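Local coordinates for protein aldehyde dehydrogenase (Anabaena variabilis, PDB 4H7N) that probably oxidises aldehydes to carboxylic acids with NAD+ as the hydride acceptor, at residues L247-L255 against E281-A290. Sequence-based numbering, arbitrary orientation.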
# COMPACT_ATOMS: atom_id res chain seq x y z
N LEU A 247 4.82 4.75 39.69
CA LEU A 247 3.97 5.94 39.51
C LEU A 247 4.74 7.22 39.27
O LEU A 247 4.22 8.16 38.66
CB LEU A 247 3.05 6.15 40.71
CG LEU A 247 2.06 5.00 40.94
CD1 LEU A 247 1.24 5.31 42.19
CD2 LEU A 247 1.17 4.79 39.72
N GLU A 248 5.96 7.30 39.83
CA GLU A 248 6.81 8.44 39.64
C GLU A 248 7.20 8.61 38.16
O GLU A 248 7.12 9.71 37.61
CB GLU A 248 8.05 8.30 40.54
CG GLU A 248 9.09 9.37 40.33
CD GLU A 248 8.58 10.75 40.71
OE1 GLU A 248 7.94 10.89 41.78
OE2 GLU A 248 8.85 11.70 39.96
N LEU A 249 7.63 7.50 37.52
CA LEU A 249 7.93 7.52 36.13
C LEU A 249 6.65 7.66 35.31
O LEU A 249 6.60 8.40 34.33
CB LEU A 249 8.66 6.22 35.71
CG LEU A 249 10.08 6.08 36.33
CD1 LEU A 249 10.71 4.74 35.89
CD2 LEU A 249 11.02 7.25 36.00
N ALA A 250 5.60 6.96 35.71
CA ALA A 250 4.36 7.00 34.91
C ALA A 250 3.77 8.41 34.85
O ALA A 250 3.29 8.86 33.80
CB ALA A 250 3.34 6.02 35.46
N THR A 251 3.81 9.13 35.98
CA THR A 251 3.23 10.47 35.99
C THR A 251 4.11 11.43 35.19
O THR A 251 3.58 12.27 34.47
CB THR A 251 2.94 11.01 37.41
OG1 THR A 251 4.14 10.94 38.19
CG2 THR A 251 1.83 10.22 38.08
N SER A 252 5.44 11.34 35.29
CA SER A 252 6.27 12.21 34.45
C SER A 252 6.09 11.86 32.94
O SER A 252 6.04 12.75 32.09
CB SER A 252 7.76 12.12 34.83
OG SER A 252 8.03 12.59 36.16
N ALA A 253 6.04 10.57 32.60
CA ALA A 253 5.97 10.17 31.21
C ALA A 253 4.64 10.61 30.57
O ALA A 253 4.62 11.09 29.44
CB ALA A 253 6.13 8.68 31.07
N ILE A 254 3.55 10.40 31.31
CA ILE A 254 2.19 10.69 30.81
C ILE A 254 1.99 12.21 30.71
O ILE A 254 1.42 12.71 29.74
CB ILE A 254 1.13 10.00 31.66
CG1 ILE A 254 1.16 8.50 31.34
CG2 ILE A 254 -0.25 10.62 31.46
CD1 ILE A 254 0.50 7.61 32.35
N LEU A 255 2.55 12.95 31.66
CA LEU A 255 2.47 14.41 31.56
C LEU A 255 3.15 14.90 30.29
O LEU A 255 2.60 15.71 29.52
CB LEU A 255 3.05 15.06 32.81
CG LEU A 255 3.16 16.57 32.72
CD1 LEU A 255 1.77 17.18 32.62
CD2 LEU A 255 3.99 17.11 33.87
N GLU A 281 -3.88 8.49 44.18
CA GLU A 281 -2.45 8.80 44.34
C GLU A 281 -1.81 9.30 43.03
O GLU A 281 -1.01 10.25 42.99
CB GLU A 281 -1.84 7.49 44.81
CG GLU A 281 -0.35 7.40 45.02
CD GLU A 281 0.00 6.01 45.55
OE1 GLU A 281 -0.92 5.19 45.88
OE2 GLU A 281 1.21 5.75 45.63
N PHE A 282 -2.17 8.63 41.95
CA PHE A 282 -1.71 8.99 40.63
C PHE A 282 -2.18 10.38 40.21
O PHE A 282 -1.38 11.19 39.76
CB PHE A 282 -2.21 7.96 39.62
CG PHE A 282 -1.85 8.29 38.21
CD1 PHE A 282 -2.69 9.04 37.43
CD2 PHE A 282 -0.70 7.77 37.63
CE1 PHE A 282 -2.37 9.34 36.12
CE2 PHE A 282 -0.37 8.07 36.30
CZ PHE A 282 -1.21 8.85 35.56
N TYR A 283 -3.47 10.68 40.33
CA TYR A 283 -3.90 11.94 39.78
C TYR A 283 -3.37 13.12 40.61
O TYR A 283 -3.08 14.17 40.06
CB TYR A 283 -5.40 12.00 39.49
CG TYR A 283 -6.36 12.26 40.60
CD1 TYR A 283 -6.47 13.50 41.17
CD2 TYR A 283 -7.26 11.27 41.00
CE1 TYR A 283 -7.39 13.76 42.15
CE2 TYR A 283 -8.20 11.50 41.98
CZ TYR A 283 -8.27 12.76 42.57
OH TYR A 283 -9.18 13.03 43.58
N HIS A 284 -3.21 12.92 41.92
CA HIS A 284 -2.59 13.94 42.74
C HIS A 284 -1.15 14.18 42.39
O HIS A 284 -0.70 15.34 42.35
CB HIS A 284 -2.71 13.60 44.21
CG HIS A 284 -4.06 13.88 44.76
ND1 HIS A 284 -4.65 15.13 44.66
CD2 HIS A 284 -4.95 13.09 45.39
CE1 HIS A 284 -5.84 15.09 45.23
NE2 HIS A 284 -6.05 13.87 45.67
N GLN A 285 -0.42 13.12 42.08
CA GLN A 285 0.95 13.33 41.65
C GLN A 285 0.97 14.04 40.26
O GLN A 285 1.75 14.97 40.01
CB GLN A 285 1.77 12.05 41.72
CG GLN A 285 3.23 12.36 41.49
CD GLN A 285 4.15 11.16 41.45
OE1 GLN A 285 5.34 11.34 41.18
NE2 GLN A 285 3.64 9.95 41.68
N LEU A 286 0.07 13.62 39.37
CA LEU A 286 -0.04 14.25 38.05
C LEU A 286 -0.32 15.74 38.14
O LEU A 286 0.30 16.58 37.42
CB LEU A 286 -1.11 13.53 37.20
CG LEU A 286 -1.07 13.82 35.70
CD1 LEU A 286 0.24 13.34 35.05
CD2 LEU A 286 -2.26 13.18 34.99
N ILE A 287 -1.28 16.08 39.00
CA ILE A 287 -1.60 17.50 39.18
C ILE A 287 -0.37 18.30 39.60
O ILE A 287 -0.10 19.38 39.05
CB ILE A 287 -2.74 17.72 40.17
CG1 ILE A 287 -4.05 17.23 39.55
CG2 ILE A 287 -2.89 19.21 40.48
CD1 ILE A 287 -5.11 16.98 40.60
N ALA A 288 0.36 17.80 40.59
CA ALA A 288 1.50 18.57 41.15
C ALA A 288 2.53 18.85 40.04
O ALA A 288 3.04 19.98 39.91
CB ALA A 288 2.14 17.83 42.30
N LYS A 289 2.81 17.83 39.22
CA LYS A 289 3.75 17.99 38.12
C LYS A 289 3.21 18.91 37.03
O LYS A 289 3.95 19.71 36.46
CB LYS A 289 4.20 16.60 37.55
CG LYS A 289 4.94 15.77 38.58
CD LYS A 289 5.21 14.35 38.09
CE LYS A 289 6.23 13.68 39.01
NZ LYS A 289 6.61 12.33 38.49
N ALA A 290 1.94 18.79 36.70
CA ALA A 290 1.33 19.63 35.69
C ALA A 290 1.32 21.09 36.11
O ALA A 290 1.59 22.00 35.32
CB ALA A 290 -0.09 19.20 35.46
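Leu247 lays CD1 against the carboxylate end of Glu281, 3.5 Å from OE2, and turns CD2 to the edge of the Phe282 ring. Glu248 bends at chi2 (65°), which brings OE2 within 2.8 Å of Lys289 NZ in a salt bridge; the ammonium lies well above the carboxylate plane. Ala250 CB meets the Phe282 ring near its plane. Thr251 is the central knob, set among Phe282, Gln285, Leu286 and Lys289. Its CG2 approaches the ring obliquely, 3.6 Å from Phe282 CE2, while OG1 donates to Leu247 O in the carbonyl plane of Leu247 and accepts from Lys289 NZ at 2.9 Å. Ser252 OG also accepts from that ammonium, 2.7 Å from NZ, and pairs with Asp473 of the second subunit. With its chain extended beyond CG, Lys289 reaches the 247-255 helix; Gln285 OE1 on its own helix, met from above the carbonyl plane, is the longest of four acceptors sharing three N-H groups. An alanine in its place would probably leave the Glu248 carboxylate without its countercharge and the Thr251 and Ser252 hydroxyls without a donor. Ile254 CD1 meets the Phe282 ring at its edge, 3.8 Å from CZ. Leu255 closes the row, CD2 lying 3.7 Å from Lys289 CB and CD1 against Ala290 CB. Segments 247-255 and 281-290 cross at -51°, their axes 9.3 Å apart at closest approach, and Ile254 and Phe282 reach down to strands 237-241 and 269-275: neighbouring helices packed on one face of the alpha/beta catalytic domain of the aldehyde dehydrogenase fold.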